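Local atomic coordinates of beta-lactamase (Escherichia coli, PDB entry 6PQ8), a protein that probably hydrolyses beta-lactams to substituted beta-amino acids, as expected of a class A beta-lactamase that confers antibiotic resistance. Residues A46-E51 with L191-Y196; A187-L192 with H264-V269. The protein carries 1 engineered substitution. All blocks are in the same frame, centred on the assembly; numbering follows the deposited sequence.

Contact 1. Residues A46-E51 with L191-Y196; sequences AVLGIE and LLKKFY. With J01 ((2R,3Z,5R)-3-(2-hydroxyethylidene)-7-oxo-4-oxa-1-azabicyclo[3.2.0]heptane-2-carboxylic acid), chain C.
K193 reaches out from its helix to the end of strand 42-49, passing I50, then L48, and ending at G49 O. Its CG lies anti to the backbone N (chi1 178°), and the rest of the chain stays extended, which carries the ammonium to the backbone where the strand gives way to a loop. There NZ donates a hydrogen bond to G49 O at 2.9 Å, almost in line with the carbonyl (C=O...N angle 161°). The aliphatic stem is used as well. The side chains of I50 and K193 lie alongside with their tips pointing opposite ways, I50 CD1 resting 3.8 Å from K193 CG, while L48 lies across the lysine stem and sets its CG 3.9 Å from K193 CD. Thus a single side chain offers methylenes to two apolar residues and its charged tip to a carbonyl. The other branch of I50 faces Y196: CG2 comes up to the ring edge near its plane, 3.9 Å from Y196 CD2. Across the backbone from the lysine sits the bound clavulanate, J01, whose C4 is 3.5 Å from G49 CA; N261 ND2 also hydrogen-bonds this ligand. The contact joins the last turns of helix 185-196 to strand 42-49 of the five-stranded antiparallel sheet. Strand 264-274 lies next to it, where H264 meets the Y196 ring at an inclined angle, and on another flank of the helix L191 and L192 pack against helix 70-85.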
ATOM      1  N   ALA A  46       5.256   3.048 -11.193  1.00 39.39           N
ATOM      2  CA  ALA A  46       5.296   1.797 -11.933  1.00 35.06           C
ATOM      3  C   ALA A  46       3.878   1.380 -12.287  1.00 37.15           C
ATOM      4  O   ALA A  46       2.952   1.551 -11.488  1.00 38.74           O
ATOM      5  CB  ALA A  46       6.009   0.693 -11.144  1.00 35.42           C
ATOM      6  N   VAL A  47       3.718   0.848 -13.499  1.00 39.70           N
ATOM      7  CA  VAL A  47       2.448   0.342 -14.009  1.00 35.78           C
ATOM      8  C   VAL A  47       2.687  -1.037 -14.602  1.00 42.51           C
ATOM      9  O   VAL A  47       3.677  -1.254 -15.311  1.00 40.10           O
ATOM     10  CB  VAL A  47       1.835   1.263 -15.086  1.00 39.53           C
ATOM     11  CG1 VAL A  47       0.541   0.654 -15.613  1.00 39.58           C
ATOM     12  CG2 VAL A  47       1.618   2.696 -14.564  1.00 35.54           C
ATOM     13  N   LEU A  48       1.775  -1.967 -14.329  1.00 37.68           N
ATOM     14  CA  LEU A  48       1.828  -3.301 -14.917  1.00 41.08           C
ATOM     15  C   LEU A  48       0.430  -3.704 -15.367  1.00 41.11           C
ATOM     16  O   LEU A  48      -0.492  -3.742 -14.542  1.00 36.63           O
ATOM     17  CB  LEU A  48       2.369  -4.310 -13.917  1.00 38.65           C
ATOM     18  CG  LEU A  48       3.177  -5.488 -14.416  1.00 42.69           C
ATOM     19  CD1 LEU A  48       4.029  -5.066 -15.606  1.00 48.27           C
ATOM     20  CD2 LEU A  48       4.026  -6.041 -13.280  1.00 36.86           C
ATOM     21  N   GLY A  49       0.270  -3.994 -16.658  1.00 38.20           N
ATOM     22  CA  GLY A  49      -0.986  -4.565 -17.128  1.00 36.45           C
ATOM     23  C   GLY A  49      -1.252  -5.914 -16.478  1.00 41.20           C
ATOM     24  O   GLY A  49      -0.330  -6.684 -16.203  1.00 40.03           O
ATOM     25  N   ILE A  50      -2.500  -6.203 -16.209  1.00 38.86           N
ATOM     26  CA  ILE A  50      -2.841  -7.450 -15.599  1.00 37.97           C
ATOM     27  C   ILE A  50      -2.996  -8.558 -16.614  1.00 44.20           C
ATOM     28  O   ILE A  50      -2.353  -9.557 -16.507  1.00 47.96           O
ATOM     29  CB  ILE A  50      -4.095  -7.331 -14.743  1.00 41.20           C
ATOM     30  CG1 ILE A  50      -3.806  -6.440 -13.563  1.00 38.35           C
ATOM     31  CG2 ILE A  50      -4.552  -8.678 -14.246  1.00 32.78           C
ATOM     32  CD1 ILE A  50      -2.729  -6.974 -12.686  1.00 39.69           C
ATOM     33  N   GLU A  51      -3.847  -8.364 -17.593  1.00 40.18           N
ATOM     34  CA  GLU A  51      -4.065  -9.392 -18.566  1.00 52.05           C
ATOM     35  C   GLU A  51      -3.371  -9.184 -19.903  1.00 50.14           C
ATOM     36  O   GLU A  51      -3.154 -10.105 -20.622  1.00 49.82           O
ATOM     37  CB  GLU A  51      -5.531  -9.816 -18.647  1.00 43.23           C
ATOM     38  CG  GLU A  51      -6.603  -8.766 -18.664  1.00 51.03           C
ATOM     39  CD  GLU A  51      -6.830  -8.049 -17.355  1.00 50.10           C
ATOM     40  OE1 GLU A  51      -7.391  -8.582 -16.411  1.00 44.98           O
ATOM     41  OE2 GLU A  51      -6.500  -6.896 -17.309  1.00 49.96           O
ATOM     42  N   LEU A 191       4.279  -7.368  -7.187  1.00 35.25           N
ATOM     43  CA  LEU A 191       3.583  -8.049  -6.105  1.00 35.91           C
ATOM     44  C   LEU A 191       2.066  -7.883  -6.221  1.00 36.27           C
ATOM     45  O   LEU A 191       1.318  -8.839  -5.989  1.00 33.41           O
ATOM     46  CB  LEU A 191       4.095  -7.540  -4.758  1.00 31.89           C
ATOM     47  CG  LEU A 191       3.379  -8.173  -3.568  1.00 33.12           C
ATOM     48  CD1 LEU A 191       3.786  -9.652  -3.393  1.00 31.75           C
ATOM     49  CD2 LEU A 191       3.640  -7.374  -2.318  1.00 27.24           C
ATOM     50  N   LEU A 192       1.594  -6.684  -6.582  1.00 34.23           N
ATOM     51  CA  LEU A 192       0.159  -6.484  -6.792  1.00 33.18           C
ATOM     52  C   LEU A 192      -0.379  -7.400  -7.888  1.00 34.41           C
ATOM     53  O   LEU A 192      -1.487  -7.933  -7.770  1.00 36.45           O
ATOM     54  CB  LEU A 192      -0.140  -5.021  -7.144  1.00 28.73           C
ATOM     55  CG  LEU A 192      -0.161  -3.975  -6.025  1.00 31.93           C
ATOM     56  CD1 LEU A 192      -0.034  -2.560  -6.617  1.00 28.95           C
ATOM     57  CD2 LEU A 192      -1.403  -4.079  -5.122  1.00 29.36           C
ATOM     58  N   LYS A 193       0.384  -7.586  -8.972  1.00 35.24           N
ATOM     59  CA  LYS A 193      -0.082  -8.435 -10.066  1.00 38.37           C
ATOM     60  C   LYS A 193      -0.151  -9.905  -9.653  1.00 39.33           C
ATOM     61  O   LYS A 193      -1.123 -10.597  -9.986  1.00 38.46           O
ATOM     62  CB  LYS A 193       0.821  -8.271 -11.288  1.00 37.03           C
ATOM     63  CG  LYS A 193       0.420  -9.152 -12.458  1.00 39.16           C
ATOM     64  CD  LYS A 193       1.140  -8.737 -13.731  1.00 42.55           C
ATOM     65  CE  LYS A 193       0.703  -9.577 -14.912  1.00 43.38           C
ATOM     66  NZ  LYS A 193       1.338  -9.069 -16.153  1.00 47.21           N
ATOM     67  N   LYS A 194       0.880 -10.408  -8.959  1.00 33.48           N
ATOM     68  CA  LYS A 194       0.840 -11.776  -8.440  1.00 41.29           C
ATOM     69  C   LYS A 194      -0.387 -11.982  -7.559  1.00 42.60           C
ATOM     70  O   LYS A 194      -1.102 -12.983  -7.693  1.00 37.63           O
ATOM     71  CB  LYS A 194       2.111 -12.086  -7.643  1.00 37.21           C
ATOM     72  CG  LYS A 194       3.312 -12.479  -8.480  1.00 43.29           C
ATOM     73  CD  LYS A 194       4.529 -12.779  -7.583  1.00 48.62           C
ATOM     74  CE  LYS A 194       5.546 -13.666  -8.296  1.00 52.07           C
ATOM     75  NZ  LYS A 194       5.972 -13.044  -9.571  1.00 61.22           N
ATOM     76  N   PHE A 195      -0.629 -11.037  -6.639  1.00 39.10           N
ATOM     77  CA  PHE A 195      -1.831 -11.064  -5.815  1.00 39.14           C
ATOM     78  C   PHE A 195      -3.084 -11.064  -6.676  1.00 39.07           C
ATOM     79  O   PHE A 195      -3.960 -11.922  -6.513  1.00 38.50           O
ATOM     80  CB  PHE A 195      -1.851  -9.865  -4.862  1.00 33.56           C
ATOM     81  CG  PHE A 195      -3.232  -9.511  -4.362  1.00 36.95           C
ATOM     82  CD1 PHE A 195      -3.917 -10.369  -3.499  1.00 37.64           C
ATOM     83  CD2 PHE A 195      -3.851  -8.326  -4.762  1.00 35.62           C
ATOM     84  CE1 PHE A 195      -5.197 -10.052  -3.036  1.00 34.65           C
ATOM     85  CE2 PHE A 195      -5.125  -7.996  -4.307  1.00 33.95           C
ATOM     86  CZ  PHE A 195      -5.797  -8.864  -3.436  1.00 36.99           C
ATOM     87  N   TYR A 196      -3.179 -10.115  -7.610  1.00 34.22           N
ATOM     88  CA  TYR A 196      -4.456  -9.888  -8.276  1.00 36.34           C
ATOM     89  C   TYR A 196      -4.845 -11.068  -9.166  1.00 41.69           C
ATOM     90  O   TYR A 196      -6.027 -11.423  -9.256  1.00 39.60           O
ATOM     91  CB  TYR A 196      -4.427  -8.596  -9.087  1.00 33.97           C
ATOM     92  CG  TYR A 196      -5.821  -8.226  -9.503  1.00 39.17           C
ATOM     93  CD1 TYR A 196      -6.727  -7.729  -8.568  1.00 35.04           C
ATOM     94  CD2 TYR A 196      -6.271  -8.450 -10.808  1.00 36.98           C
ATOM     95  CE1 TYR A 196      -8.037  -7.417  -8.925  1.00 36.29           C
ATOM     96  CE2 TYR A 196      -7.594  -8.143 -11.180  1.00 35.12           C
ATOM     97  CZ  TYR A 196      -8.465  -7.623 -10.227  1.00 39.48           C
ATOM     98  OH  TYR A 196      -9.767  -7.310 -10.561  1.00 43.48           O
TER
HETATM   99  O2  J01 C 302      -4.842  -4.954 -19.350  1.00 60.09           O
HETATM  100  C5  J01 C 302      -4.288  -4.045 -19.904  1.00 64.83           C
HETATM  101  C4  J01 C 302      -2.902  -3.414 -19.858  1.00 56.74           C
HETATM  102  C3  J01 C 302      -3.525  -2.316 -20.756  1.00 63.29           C
HETATM  103  N1  J01 C 302      -4.725  -3.157 -20.903  1.00 64.40           N
HETATM  104  O1  J01 C 302      -2.884  -2.200 -22.042  1.00 67.54           O
HETATM  105  C1  J01 C 302      -3.880  -2.418 -22.919  1.00 64.41           C
HETATM  106  C2  J01 C 302      -4.867  -3.406 -22.336  1.00 71.63           C
HETATM  107  C8  J01 C 302      -6.239  -3.055 -22.915  1.00 70.32           C
HETATM  108  O5  J01 C 302      -7.009  -2.384 -22.278  1.00 64.77           O
HETATM  109  O4  J01 C 302      -6.491  -3.434 -24.038  1.00 63.61           O
HETATM  110  C6  J01 C 302      -3.912  -1.767 -24.156  1.00 67.76           C
HETATM  111  C7  J01 C 302      -2.999  -0.588 -24.351  1.00 62.56           C
HETATM  112  O3  J01 C 302      -1.680  -0.967 -24.020  1.00 69.49           O

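Contact 2. Residues A187-L192 with H264-V269; sequences ATVQLL and HFAIAV
V189 meets A266 through a methyl whose placement follows from chi1 114°, close to eclipsed and so perhaps imprecise at this resolution, which points CG2 at the strand. It lies 3.3 Å from A266 O and 3.9 Å from A266 CB. The preceding residue, T188, has CG2 anti to its own N, so that this methyl and CB both meet A268 CB, each at 4.1 Å. About one turn on, L192 adds its CB, 3.9 Å from A266 CB, and lays CD1 near I267 O. A266 CB is therefore shared by V189 and L192, while A268 CB packs on T188. The small alanines let the helix come close, its short axis 7.5 Å from that of the strand and running against it at 149°. On the reverse face of the strand, F265, I267 and V269 turn to helix 278-297; this antiparallel sheet with helices on both faces is the alpha/beta domain of the class A beta-lactamase fold. No hydrogen bond crosses the contact. T188 OG1 bonds instead to Y270 OH and T183 OG1, and the strand backbone pairs A266 with L48, I267 with G255 and A268 with A46. The contact itself is apolar methyl packing, which contributes no directional bond.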
ATOM      1  N   ALA A 187       8.829  -3.386  -7.848  1.00 37.34           N
ATOM      2  CA  ALA A 187       8.552  -4.498  -6.953  1.00 39.01           C
ATOM      3  C   ALA A 187       7.091  -4.494  -6.510  1.00 39.12           C
ATOM      4  O   ALA A 187       6.423  -5.533  -6.534  1.00 38.51           O
ATOM      5  CB  ALA A 187       9.503  -4.441  -5.754  1.00 34.25           C
ATOM      6  N   THR A 188       6.570  -3.322  -6.126  1.00 36.48           N
ATOM      7  CA  THR A 188       5.184  -3.235  -5.669  1.00 34.66           C
ATOM      8  C   THR A 188       4.226  -3.736  -6.739  1.00 36.70           C
ATOM      9  O   THR A 188       3.336  -4.556  -6.476  1.00 35.72           O
ATOM     10  CB  THR A 188       4.835  -1.789  -5.306  1.00 37.77           C
ATOM     11  OG1 THR A 188       5.879  -1.220  -4.513  1.00 40.03           O
ATOM     12  CG2 THR A 188       3.516  -1.742  -4.532  1.00 36.37           C
ATOM     13  N   VAL A 189       4.413  -3.255  -7.961  1.00 34.57           N
ATOM     14  CA  VAL A 189       3.499  -3.552  -9.046  1.00 35.65           C
ATOM     15  C   VAL A 189       3.596  -5.031  -9.453  1.00 41.94           C
ATOM     16  O   VAL A 189       2.579  -5.668  -9.775  1.00 37.51           O
ATOM     17  CB  VAL A 189       3.809  -2.517 -10.146  1.00 41.01           C
ATOM     18  CG1 VAL A 189       4.382  -3.111 -11.402  1.00 39.88           C
ATOM     19  CG2 VAL A 189       2.617  -1.599 -10.382  1.00 41.91           C
ATOM     20  N   GLN A 190       4.792  -5.624  -9.359  1.00 40.89           N
ATOM     21  CA  GLN A 190       4.928  -7.072  -9.517  1.00 39.46           C
ATOM     22  C   GLN A 190       4.158  -7.817  -8.437  1.00 40.76           C
ATOM     23  O   GLN A 190       3.467  -8.805  -8.720  1.00 38.42           O
ATOM     24  CB  GLN A 190       6.406  -7.476  -9.466  1.00 35.86           C
ATOM     25  CG  GLN A 190       7.223  -6.937 -10.614  1.00 46.60           C
ATOM     26  CD  GLN A 190       8.721  -7.041 -10.377  1.00 58.65           C
ATOM     27  OE1 GLN A 190       9.189  -7.849  -9.557  1.00 59.22           O
ATOM     28  NE2 GLN A 190       9.486  -6.223 -11.105  1.00 53.88           N
ATOM     29  N   LEU A 191       4.279  -7.368  -7.187  1.00 35.25           N
ATOM     30  CA  LEU A 191       3.583  -8.049  -6.105  1.00 35.91           C
ATOM     31  C   LEU A 191       2.066  -7.883  -6.221  1.00 36.27           C
ATOM     32  O   LEU A 191       1.318  -8.839  -5.989  1.00 33.41           O
ATOM     33  CB  LEU A 191       4.095  -7.540  -4.758  1.00 31.89           C
ATOM     34  CG  LEU A 191       3.379  -8.173  -3.568  1.00 33.12           C
ATOM     35  CD1 LEU A 191       3.786  -9.652  -3.393  1.00 31.75           C
ATOM     36  CD2 LEU A 191       3.640  -7.374  -2.318  1.00 27.24           C
ATOM     37  N   LEU A 192       1.594  -6.684  -6.582  1.00 34.23           N
ATOM     38  CA  LEU A 192       0.159  -6.484  -6.792  1.00 33.18           C
ATOM     39  C   LEU A 192      -0.379  -7.400  -7.888  1.00 34.41           C
ATOM     40  O   LEU A 192      -1.487  -7.933  -7.770  1.00 36.45           O
ATOM     41  CB  LEU A 192      -0.140  -5.021  -7.144  1.00 28.73           C
ATOM     42  CG  LEU A 192      -0.161  -3.975  -6.025  1.00 31.93           C
ATOM     43  CD1 LEU A 192      -0.034  -2.560  -6.617  1.00 28.95           C
ATOM     44  CD2 LEU A 192      -1.403  -4.079  -5.122  1.00 29.36           C
ATOM     45  N   HIS A 264      -7.672  -4.712 -16.306  1.00 37.88           N
ATOM     46  CA  HIS A 264      -7.096  -4.108 -15.112  1.00 35.23           C
ATOM     47  C   HIS A 264      -5.622  -3.776 -15.323  1.00 39.63           C
ATOM     48  O   HIS A 264      -4.954  -4.349 -16.186  1.00 38.12           O
ATOM     49  CB  HIS A 264      -7.231  -5.033 -13.891  1.00 37.54           C
ATOM     50  CG  HIS A 264      -8.626  -5.509 -13.650  1.00 39.04           C
ATOM     51  ND1 HIS A 264      -9.178  -6.566 -14.339  1.00 36.96           N
ATOM     52  CD2 HIS A 264      -9.590  -5.065 -12.809  1.00 37.70           C
ATOM     53  CE1 HIS A 264     -10.421  -6.759 -13.929  1.00 34.69           C
ATOM     54  NE2 HIS A 264     -10.697  -5.859 -13.005  1.00 40.75           N
ATOM     55  N   PHE A 265      -5.117  -2.842 -14.500  1.00 34.89           N
ATOM     56  CA  PHE A 265      -3.688  -2.564 -14.391  1.00 35.73           C
ATOM     57  C   PHE A 265      -3.304  -2.287 -12.936  1.00 32.76           C
ATOM     58  O   PHE A 265      -4.087  -1.723 -12.166  1.00 32.81           O
ATOM     59  CB  PHE A 265      -3.252  -1.395 -15.312  1.00 31.65           C
ATOM     60  CG  PHE A 265      -3.906  -0.051 -15.011  1.00 34.63           C
ATOM     61  CD1 PHE A 265      -5.146   0.277 -15.551  1.00 34.98           C
ATOM     62  CD2 PHE A 265      -3.247   0.903 -14.240  1.00 31.52           C
ATOM     63  CE1 PHE A 265      -5.736   1.519 -15.305  1.00 32.28           C
ATOM     64  CE2 PHE A 265      -3.822   2.141 -13.986  1.00 32.93           C
ATOM     65  CZ  PHE A 265      -5.071   2.451 -14.518  1.00 35.93           C
ATOM     66  N   ALA A 266      -2.115  -2.740 -12.552  1.00 32.48           N
ATOM     67  CA  ALA A 266      -1.527  -2.402 -11.263  1.00 30.19           C
ATOM     68  C   ALA A 266      -0.661  -1.154 -11.414  1.00 36.16           C
ATOM     69  O   ALA A 266       0.060  -0.999 -12.402  1.00 38.04           O
ATOM     70  CB  ALA A 266      -0.694  -3.567 -10.727  1.00 32.14           C
ATOM     71  N   ILE A 267      -0.762  -0.244 -10.448  1.00 34.82           N
ATOM     72  CA  ILE A 267      -0.053   1.029 -10.491  1.00 29.85           C
ATOM     73  C   ILE A 267       0.381   1.364  -9.074  1.00 33.50           C
ATOM     74  O   ILE A 267      -0.323   1.043  -8.108  1.00 36.71           O
ATOM     75  CB  ILE A 267      -0.925   2.153 -11.102  1.00 33.22           C
ATOM     76  CG1 ILE A 267      -0.227   3.513 -11.054  1.00 33.12           C
ATOM     77  CG2 ILE A 267      -2.260   2.252 -10.400  1.00 33.13           C
ATOM     78  CD1 ILE A 267      -0.905   4.575 -11.929  1.00 31.79           C
ATOM     79  N   ALA A 268       1.565   1.966  -8.949  1.00 36.22           N
ATOM     80  CA  ALA A 268       2.109   2.414  -7.673  1.00 31.62           C
ATOM     81  C   ALA A 268       2.794   3.748  -7.896  1.00 36.40           C
ATOM     82  O   ALA A 268       3.628   3.868  -8.797  1.00 39.62           O
ATOM     83  CB  ALA A 268       3.104   1.402  -7.102  1.00 29.60           C
ATOM     84  N   VAL A 269       2.437   4.750  -7.095  1.00 34.30           N
ATOM     85  CA  VAL A 269       3.054   6.072  -7.159  1.00 34.32           C
ATOM     86  C   VAL A 269       3.561   6.431  -5.766  1.00 35.57           C
ATOM     87  O   VAL A 269       2.802   6.386  -4.793  1.00 35.19           O
ATOM     88  CB  VAL A 269       2.069   7.140  -7.679  1.00 35.66           C
ATOM     89  CG1 VAL A 269       2.765   8.511  -7.844  1.00 27.98           C
ATOM     90  CG2 VAL A 269       1.438   6.681  -8.989  1.00 31.03           C
TER

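Overall arrangement
Following the chain from its N terminus, strand 42-49 supplies the first half of contact 1, and some 140 residues, largely helical where regular, intervene before helix 185-196 returns to close that long loop. Contact 2 begins on the same helix, sharing L191 and L192, and closes a second loop of 71 residues when strand 264-274 comes in. The loops thus follow one another along the chain, overlapping only at the helix, and neither encloses the other. Because the two strands are antiparallel neighbours, the helix spans adjacent parts of one sheet face; E51 OE2 and H264 N, 2.7 Å apart, join the contacts directly.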